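Local structure of alcohol dehydrogenase IV (Corynebacterium glutamicum, 3IV7) at residues L13-M18 and K146-T151; G36-M41 and E88-V93; A127-G132 and S232-G237. The protein probably reduces maleylacetate with a nicotinamide cofactor, as a member of the iron-containing alcohol dehydrogenase family. One frame throughout, in Å; residues are numbered along the deposited sequence.

Contact 1 (L13-M18 and K146-T151); sequences LPQKVM and KVLPET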
loop_
_atom_site.group_PDB
_atom_site.type_symbol
_atom_site.label_atom_id
_atom_site.label_comp_id
_atom_site.label_asym_id
_atom_site.label_seq_id
_atom_site.Cartn_x
_atom_site.Cartn_y
_atom_site.Cartn_z
ATOM N N LEU A 13 -5.541 4.597 0.741
ATOM C CA LEU A 13 -5.728 5.900 1.356
ATOM C C LEU A 13 -4.474 6.741 1.253
ATOM O O LEU A 13 -3.376 6.221 1.419
ATOM C CB LEU A 13 -6.090 5.735 2.833
ATOM C CG LEU A 13 -7.354 4.931 3.114
ATOM C CD1 LEU A 13 -7.630 4.918 4.593
ATOM C CD2 LEU A 13 -8.584 5.461 2.309
ATOM N N PRO A 14 -4.640 8.065 1.046
ATOM C CA PRO A 14 -3.455 8.930 0.889
ATOM C C PRO A 14 -2.759 9.189 2.223
ATOM O O PRO A 14 -3.403 9.518 3.198
ATOM C CB PRO A 14 -4.027 10.224 0.316
ATOM C CG PRO A 14 -5.497 10.244 0.790
ATOM C CD PRO A 14 -5.919 8.805 0.913
ATOM N N GLN A 15 -1.460 8.982 2.266
ATOM C CA GLN A 15 -0.703 9.251 3.460
ATOM C C GLN A 15 0.786 9.329 3.195
ATOM O O GLN A 15 1.319 8.619 2.356
ATOM C CB GLN A 15 -0.970 8.173 4.516
ATOM C CG GLN A 15 -0.743 8.658 5.938
ATOM C CD GLN A 15 -1.307 7.699 6.976
ATOM O OE1 GLN A 15 -1.123 6.481 6.879
ATOM N NE2 GLN A 15 -1.995 8.246 7.981
ATOM N N LYS A 16 1.446 10.231 3.910
ATOM C CA LYS A 16 2.888 10.292 3.942
ATOM C C LYS A 16 3.349 9.748 5.290
ATOM O O LYS A 16 2.763 10.069 6.340
ATOM C CB LYS A 16 3.388 11.721 3.769
ATOM C CG LYS A 16 4.901 11.883 3.927
ATOM C CD LYS A 16 5.343 13.394 3.873
ATOM C CE LYS A 16 5.325 13.956 2.457
ATOM N NZ LYS A 16 6.318 13.241 1.543
ATOM N N VAL A 17 4.398 8.951 5.257
ATOM C CA VAL A 17 4.996 8.394 6.440
ATOM C C VAL A 17 6.447 8.727 6.440
ATOM O O VAL A 17 7.160 8.466 5.446
ATOM C CB VAL A 17 4.855 6.862 6.436
ATOM C CG1 VAL A 17 5.386 6.261 7.759
ATOM C CG2 VAL A 17 3.425 6.491 6.205
HETATM N N MSE A 18 6.900 9.393 7.490
HETATM C CA MSE A 18 8.314 9.719 7.629
HETATM C C MSE A 18 8.831 8.932 8.827
HETATM O O MSE A 18 8.224 8.961 9.901
HETATM C CB MSE A 18 8.492 11.203 7.844
HETATM C CG MSE A 18 7.833 12.054 6.763
HETATM SE SE MSE A 18 7.646 13.939 7.281
HETATM C CE MSE A 18 9.238 14.614 6.521
ATOM N N LYS A 146 -11.597 12.450 6.479
ATOM C CA LYS A 146 -10.987 13.650 7.086
ATOM C C LYS A 146 -10.252 13.348 8.359
ATOM O O LYS A 146 -9.442 14.146 8.762
ATOM C CB LYS A 146 -12.030 14.749 7.370
ATOM C CG LYS A 146 -12.827 15.167 6.171
ATOM C CD LYS A 146 -13.531 16.523 6.383
ATOM C CE LYS A 146 -14.278 16.594 7.662
ATOM N NZ LYS A 146 -15.241 15.482 7.803
ATOM N N VAL A 147 -10.522 12.194 9.019
ATOM C CA VAL A 147 -9.818 11.904 10.244
ATOM C C VAL A 147 -8.500 11.169 10.048
ATOM O O VAL A 147 -7.733 11.058 10.976
ATOM C CB VAL A 147 -10.689 11.207 11.293
ATOM C CG1 VAL A 147 -12.013 11.911 11.383
ATOM C CG2 VAL A 147 -10.861 9.707 10.997
ATOM N N LEU A 148 -8.226 10.695 8.843
ATOM C CA LEU A 148 -6.959 10.033 8.565
ATOM C C LEU A 148 -5.837 11.084 8.602
ATOM O O LEU A 148 -5.888 12.045 7.869
ATOM C CB LEU A 148 -6.978 9.379 7.169
ATOM C CG LEU A 148 -5.679 8.694 6.729
ATOM C CD1 LEU A 148 -5.414 7.447 7.598
ATOM C CD2 LEU A 148 -5.750 8.336 5.198
ATOM N N PRO A 149 -4.817 10.891 9.462
ATOM C CA PRO A 149 -3.765 11.907 9.427
ATOM C C PRO A 149 -3.088 11.938 8.060
ATOM O O PRO A 149 -2.852 10.886 7.452
ATOM C CB PRO A 149 -2.794 11.443 10.510
ATOM C CG PRO A 149 -3.663 10.704 11.500
ATOM C CD PRO A 149 -4.792 10.097 10.707
ATOM N N GLU A 150 -2.827 13.116 7.564
ATOM C CA GLU A 150 -2.182 13.259 6.273
ATOM C C GLU A 150 -0.729 12.839 6.316
ATOM O O GLU A 150 -0.185 12.386 5.323
ATOM C CB GLU A 150 -2.271 14.678 5.793
ATOM C CG GLU A 150 -3.614 15.062 5.369
ATOM C CD GLU A 150 -3.662 16.434 4.744
ATOM O OE1 GLU A 150 -2.597 17.073 4.582
ATOM O OE2 GLU A 150 -4.775 16.877 4.443
ATOM N N THR A 151 -0.096 13.041 7.452
ATOM C CA THR A 151 1.281 12.640 7.630
ATOM C C THR A 151 1.483 11.935 8.954
ATOM O O THR A 151 0.912 12.340 10.002
ATOM C CB THR A 151 2.198 13.853 7.578
ATOM O OG1 THR A 151 2.024 14.522 6.323
ATOM C CG2 THR A 151 3.661 13.441 7.774
#
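Lys16 and Thr151 form a parallel bridge, with one backbone and one side-chain hydrogen bond across the segments. In the first, the backbone N of Lys16 gives a nearly straight bond to Glu150 O, 3.0 Å away (173° at the hydrogen). The second comes from a side chain: NE2 of Gln15 reaches Pro149 O at 2.8 Å, bent to 154°; NE2 is tilted from the carbonyl plane, and Pro149 O lies somewhat out of the Gln15 amide plane. CG of Gln15 is anti to its backbone N (chi1 -154°) and the chain beyond is extended, which carries the amide alongside the 148-150 backbone. NE2 also bonds Glu126 O, while OE1 takes Tyr227 OH, so both ends of this buried amide are held and its rotation is fixed. A CA-H...O contact from Thr151 CA to Lys16 O, 3.2 Å, completes the polar set.

Leu148 packs with both its methyls: CD2 on Leu13 CB at 3.5 Å and against Pro14 O at 3.3 Å, CD1 against Gln15 NE2 at 3.5 Å. At the other end, SE of Met18 (selenomethionine) meets Thr151 CG2 at 4.0 Å.

Strand 151-154 thus begins beside strand 7-20, the outermost strand of the Rossmann-like parallel sheet within this chain. Helix 24-35 covers the face bearing Lys16 and Thr151, where Glu31 and Arg35 bind Thr151 OG1. Beyond Gln15-Met18 the sheet continues, antiparallel, into the second subunit, whose Asp11 makes a salt bridge with Lys16.

Contact 2 (G36-M41 and E88-V93); sequences GSAKVM and EIDLLV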
loop_
_atom_site.group_PDB
_atom_site.type_symbol
_atom_site.label_atom_id
_atom_site.label_comp_id
_atom_site.label_asym_id
_atom_site.label_seq_id
_atom_site.Cartn_x
_atom_site.Cartn_y
_atom_site.Cartn_z
ATOM N N GLY A 36 3.457 25.366 4.790
ATOM C CA GLY A 36 3.372 26.803 5.026
ATOM C C GLY A 36 2.517 27.164 6.240
ATOM O O GLY A 36 2.133 28.336 6.416
ATOM N N SER A 37 2.294 26.173 7.121
ATOM C CA SER A 37 1.410 26.313 8.288
ATOM C C SER A 37 1.871 27.414 9.192
ATOM O O SER A 37 3.037 27.453 9.570
ATOM C CB SER A 37 1.388 25.001 9.080
ATOM O OG SER A 37 1.117 23.924 8.232
ATOM N N ALA A 38 0.949 28.304 9.558
ATOM C CA ALA A 38 1.274 29.473 10.385
ATOM C C ALA A 38 0.719 29.424 11.810
ATOM O O ALA A 38 1.064 30.282 12.635
ATOM C CB ALA A 38 0.782 30.776 9.679
ATOM N N LYS A 39 -0.160 28.456 12.105
ATOM C CA LYS A 39 -0.800 28.395 13.423
ATOM C C LYS A 39 -1.046 26.969 13.841
ATOM O O LYS A 39 -2.167 26.471 13.772
ATOM C CB LYS A 39 -2.106 29.189 13.432
ATOM C CG LYS A 39 -1.918 30.690 13.246
ATOM C CD LYS A 39 -2.980 31.492 13.963
ATOM C CE LYS A 39 -2.678 31.620 15.458
ATOM N NZ LYS A 39 -3.615 32.566 16.126
ATOM N N VAL A 40 0.022 26.352 14.341
ATOM C CA VAL A 40 0.064 24.986 14.701
ATOM C C VAL A 40 -0.479 24.743 16.109
ATOM O O VAL A 40 -0.150 25.465 17.063
ATOM C CB VAL A 40 1.528 24.470 14.666
ATOM C CG1 VAL A 40 1.593 22.985 15.062
ATOM C CG2 VAL A 40 2.169 24.707 13.276
HETATM N N MSE A 41 -1.291 23.707 16.232
HETATM C CA MSE A 41 -1.794 23.262 17.517
HETATM C C MSE A 41 -1.207 21.896 17.819
HETATM O O MSE A 41 -1.389 20.951 17.046
HETATM C CB MSE A 41 -3.310 23.188 17.485
HETATM C CG MSE A 41 -4.001 22.666 18.795
HETATM SE SE MSE A 41 -5.939 22.785 18.559
HETATM C CE MSE A 41 -6.594 22.059 20.235
ATOM N N GLU A 88 -7.812 30.042 15.173
ATOM C CA GLU A 88 -7.522 29.991 13.756
ATOM C C GLU A 88 -6.366 29.055 13.447
ATOM O O GLU A 88 -5.530 29.309 12.578
ATOM C CB GLU A 88 -7.268 31.393 13.237
ATOM C CG GLU A 88 -8.476 32.270 13.417
ATOM C CD GLU A 88 -8.202 33.716 13.085
ATOM O OE1 GLU A 88 -7.323 34.316 13.730
ATOM O OE2 GLU A 88 -8.892 34.251 12.211
ATOM N N ILE A 89 -6.385 27.929 14.118
ATOM C CA ILE A 89 -5.427 26.888 13.897
ATOM C C ILE A 89 -5.475 26.392 12.447
ATOM O O ILE A 89 -6.538 26.282 11.860
ATOM C CB ILE A 89 -5.715 25.724 14.854
ATOM C CG1 ILE A 89 -5.452 26.167 16.294
ATOM C CG2 ILE A 89 -4.875 24.530 14.504
ATOM C CD1 ILE A 89 -4.013 26.698 16.538
ATOM N N ASP A 90 -4.315 26.112 11.865
ATOM C CA ASP A 90 -4.270 25.622 10.514
ATOM C C ASP A 90 -3.567 24.267 10.366
ATOM O O ASP A 90 -3.511 23.712 9.268
ATOM C CB ASP A 90 -3.699 26.676 9.532
ATOM C CG ASP A 90 -2.216 26.968 9.746
ATOM O OD1 ASP A 90 -1.615 26.451 10.709
ATOM O OD2 ASP A 90 -1.648 27.757 8.935
ATOM N N LEU A 91 -3.058 23.735 11.465
ATOM C CA LEU A 91 -2.486 22.394 11.471
ATOM C C LEU A 91 -2.635 21.799 12.853
ATOM O O LEU A 91 -2.425 22.490 13.861
ATOM C CB LEU A 91 -1.007 22.437 11.076
ATOM C CG LEU A 91 -0.271 21.090 10.897
ATOM C CD1 LEU A 91 -0.847 20.321 9.742
ATOM C CD2 LEU A 91 1.230 21.328 10.694
ATOM N N LEU A 92 -3.054 20.530 12.897
ATOM C CA LEU A 92 -3.087 19.736 14.126
ATOM C C LEU A 92 -1.866 18.828 14.171
ATOM O O LEU A 92 -1.554 18.149 13.182
ATOM C CB LEU A 92 -4.348 18.848 14.156
ATOM C CG LEU A 92 -5.697 19.557 14.072
ATOM C CD1 LEU A 92 -6.842 18.551 14.000
ATOM C CD2 LEU A 92 -5.850 20.470 15.232
ATOM N N VAL A 93 -1.157 18.826 15.299
ATOM C CA VAL A 93 -0.050 17.900 15.492
ATOM C C VAL A 93 -0.308 17.135 16.789
ATOM O O VAL A 93 -0.514 17.734 17.817
ATOM C CB VAL A 93 1.367 18.616 15.583
ATOM C CG1 VAL A 93 2.451 17.567 15.726
ATOM C CG2 VAL A 93 1.643 19.531 14.341
HETATM O O HOH W 1 -1.572 23.977 7.686
#
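The carboxylate of Asp90 is the flat group here, and the backbone at Ala38 and Lys39 meets it in two ways. At its edge, OD2 uses its syn lone pair to accept from Ala38 N at 2.7 Å, nearly straight. Lys39 N instead comes to OD1, 2.8 Å away, from above the plane, 44° out of it. With chi1 at 68°, CG sits between the backbone N and carbonyl carbon of Asp90, turning both oxygens to residues 38-39. The backbone N of Asp90 answers with a bond to Lys39 O.

Regular parallel pairing follows: Met41 N bonds Leu91 O (2.9 Å) and Val93 N bonds Met41 O. Val40 CG1 touches Val93 CG2 at 3.5 Å. On the Met41 face, Met41 (selenomethionine) crosses Ile89 at about a right angle, CB to CG2 3.6 Å, and lies beside Leu92, pointing the same way, SE 4.1 Å from CD2. A water links Ser37 OG to Asp90 O.

Schellman motifs at Gly36 and Glu88 end the preceding helices; this helix-then-strand order fits a Rossmann-like alternation. The chemistry changes along the pair: a carboxylate, its charge probably eased by two backbone N-H groups, gives way to ladder bonds between apolar faces.

Contact 3 (A127-G132 and S232-G237); sequences ATNVWG and SFASAG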
loop_
_atom_site.group_PDB
_atom_site.type_symbol
_atom_site.label_atom_id
_atom_site.label_comp_id
_atom_site.label_asym_id
_atom_site.label_seq_id
_atom_site.Cartn_x
_atom_site.Cartn_y
_atom_site.Cartn_z
ATOM N N ALA A 127 -2.989 5.435 11.244
ATOM C CA ALA A 127 -3.123 4.901 9.923
ATOM C C ALA A 127 -4.535 4.485 9.575
ATOM O O ALA A 127 -4.722 3.836 8.599
ATOM C CB ALA A 127 -2.184 3.735 9.735
ATOM N N THR A 128 -5.537 4.873 10.366
ATOM C CA THR A 128 -6.931 4.564 10.004
ATOM C C THR A 128 -7.779 5.848 9.897
ATOM O O THR A 128 -7.445 6.928 10.488
ATOM C CB THR A 128 -7.620 3.615 11.025
ATOM O OG1 THR A 128 -8.071 4.366 12.148
ATOM C CG2 THR A 128 -6.671 2.520 11.507
ATOM N N ASN A 129 -8.880 5.701 9.197
ATOM C CA ASN A 129 -9.852 6.738 9.011
ATOM C C ASN A 129 -11.031 6.499 9.924
ATOM O O ASN A 129 -12.133 6.898 9.621
ATOM C CB ASN A 129 -10.314 6.770 7.565
ATOM C CG ASN A 129 -10.806 5.413 7.066
ATOM O OD1 ASN A 129 -10.813 4.420 7.802
ATOM N ND2 ASN A 129 -11.109 5.351 5.783
ATOM N N VAL A 130 -10.766 5.836 11.049
ATOM C CA VAL A 130 -11.779 5.500 12.045
ATOM C C VAL A 130 -11.687 6.478 13.197
ATOM O O VAL A 130 -10.575 6.743 13.736
ATOM C CB VAL A 130 -11.569 4.053 12.589
ATOM C CG1 VAL A 130 -12.541 3.747 13.789
ATOM C CG2 VAL A 130 -11.749 3.031 11.448
ATOM N N TRP A 131 -12.837 7.031 13.562
ATOM C CA TRP A 131 -12.961 7.933 14.707
ATOM C C TRP A 131 -13.810 7.291 15.779
ATOM O O TRP A 131 -14.558 6.389 15.502
ATOM C CB TRP A 131 -13.610 9.262 14.279
ATOM C CG TRP A 131 -14.946 9.135 13.643
ATOM C CD1 TRP A 131 -15.207 9.097 12.309
ATOM C CD2 TRP A 131 -16.206 9.042 14.299
ATOM N NE1 TRP A 131 -16.547 8.990 12.088
ATOM C CE2 TRP A 131 -17.192 8.959 13.291
ATOM C CE3 TRP A 131 -16.605 8.998 15.645
ATOM C CZ2 TRP A 131 -18.559 8.842 13.581
ATOM C CZ3 TRP A 131 -17.952 8.922 15.941
ATOM C CH2 TRP A 131 -18.923 8.813 14.909
ATOM N N GLY A 132 -13.677 7.786 17.001
ATOM C CA GLY A 132 -14.475 7.343 18.102
ATOM C C GLY A 132 -14.881 8.494 18.986
ATOM O O GLY A 132 -14.128 9.474 19.166
ATOM N N SER A 232 -3.599 -2.116 6.789
ATOM C CA SER A 232 -4.335 -3.309 6.391
ATOM C C SER A 232 -5.772 -3.288 6.961
ATOM O O SER A 232 -6.749 -3.525 6.252
ATOM C CB SER A 232 -3.612 -4.555 6.911
ATOM O OG SER A 232 -4.347 -5.724 6.571
ATOM N N PHE A 233 -5.857 -3.001 8.249
ATOM C CA PHE A 233 -7.106 -2.953 8.983
ATOM C C PHE A 233 -8.048 -1.837 8.490
ATOM O O PHE A 233 -9.224 -2.055 8.351
ATOM C CB PHE A 233 -6.775 -2.776 10.474
ATOM C CG PHE A 233 -7.934 -2.433 11.311
ATOM C CD1 PHE A 233 -8.892 -3.366 11.596
ATOM C CD2 PHE A 233 -7.993 -1.203 11.958
ATOM C CE1 PHE A 233 -9.963 -3.053 12.424
ATOM C CE2 PHE A 233 -9.039 -0.904 12.779
ATOM C CZ PHE A 233 -10.028 -1.836 13.004
ATOM N N ALA A 234 -7.494 -0.673 8.183
ATOM C CA ALA A 234 -8.285 0.436 7.622
ATOM C C ALA A 234 -8.986 -0.022 6.344
ATOM O O ALA A 234 -10.138 0.337 6.086
ATOM C CB ALA A 234 -7.373 1.657 7.346
ATOM N N SER A 235 -8.316 -0.889 5.593
ATOM C CA SER A 235 -8.875 -1.449 4.382
ATOM C C SER A 235 -9.804 -2.645 4.637
ATOM O O SER A 235 -10.888 -2.718 4.069
ATOM C CB SER A 235 -7.763 -1.884 3.424
ATOM O OG SER A 235 -8.306 -2.605 2.301
ATOM N N ALA A 236 -9.350 -3.622 5.435
ATOM C CA ALA A 236 -10.098 -4.898 5.565
ATOM C C ALA A 236 -11.372 -4.774 6.433
ATOM O O ALA A 236 -12.281 -5.580 6.319
ATOM C CB ALA A 236 -9.207 -5.993 6.093
ATOM N N GLY A 237 -11.423 -3.748 7.260
ATOM C CA GLY A 237 -12.533 -3.546 8.164
ATOM C C GLY A 237 -12.418 -4.427 9.400
ATOM O O GLY A 237 -11.586 -5.349 9.452
HETATM O O HOH W 2 -11.672 1.744 7.771
#
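Ala234 presents its methyl to the backbone at Ala127 and Thr128, the nearest approach of residues 232-237 to residues 127-132. CB lies 3.7 Å from Ala127 O and 4.0 Å from Thr128 CA. One residue earlier, Phe233 receives Thr128 CG2 at the edge of its ring, near the ring plane, with 4.0 Å between CG2 and CD2. The ring's CG is anti to the backbone N (chi1 168°), swinging the ring toward residue 128, so that CD2 on its edge meets the threonine methyl. No direct hydrogen bond joins the segments. A water spans them instead, donating to Asn129 OD1 at 2.8 Å and to Ala234 O at 2.7 Å.

The next layer sets these groups in place. Thr128 OG1 accepts from Val130 N across 3.3 Å, closing an ST turn that leads into strand 130-135, and the same oxygen is bonded to Lys105 NZ. With OG1 so engaged, CG2 is the branch that faces the phenyl ring. Phe233 itself stacks with His177 and His242, while Ala127 packs further back along the helix on Tyr227, Ala230 and Val231.

The contact joins the N-terminal Rossmann-like part to the helical C-terminal part, as in the two-domain architecture of this family. Methyl groups make the direct touches, against a backbone carbonyl and a phenyl edge, and a bridging water supplies the polar link between an amide oxygen and a helix carbonyl.

How the contacts relate
Contacts 1 and 2 belong to the same parallel sheet, with centres about 16 Å apart, and both pair strands through backbone bonds reinforced by a side chain: an amide in one, a carboxylate in the other. All three are partly buried. Contact 1 borders the subunit interface, whereas no other chain of the assembly touches contact 2, the farthest from the chain's centre, with two exposed touching residues. Contact 3, the most central, has none; it pairs no strands across its segments and joins the two family regions by sparse packing and water. It touches contact 1 directly, Leu148 and Val147 lying against the 127-129 backbone, while contact 2 stays about 11 Å from contact 3, between nearest atoms.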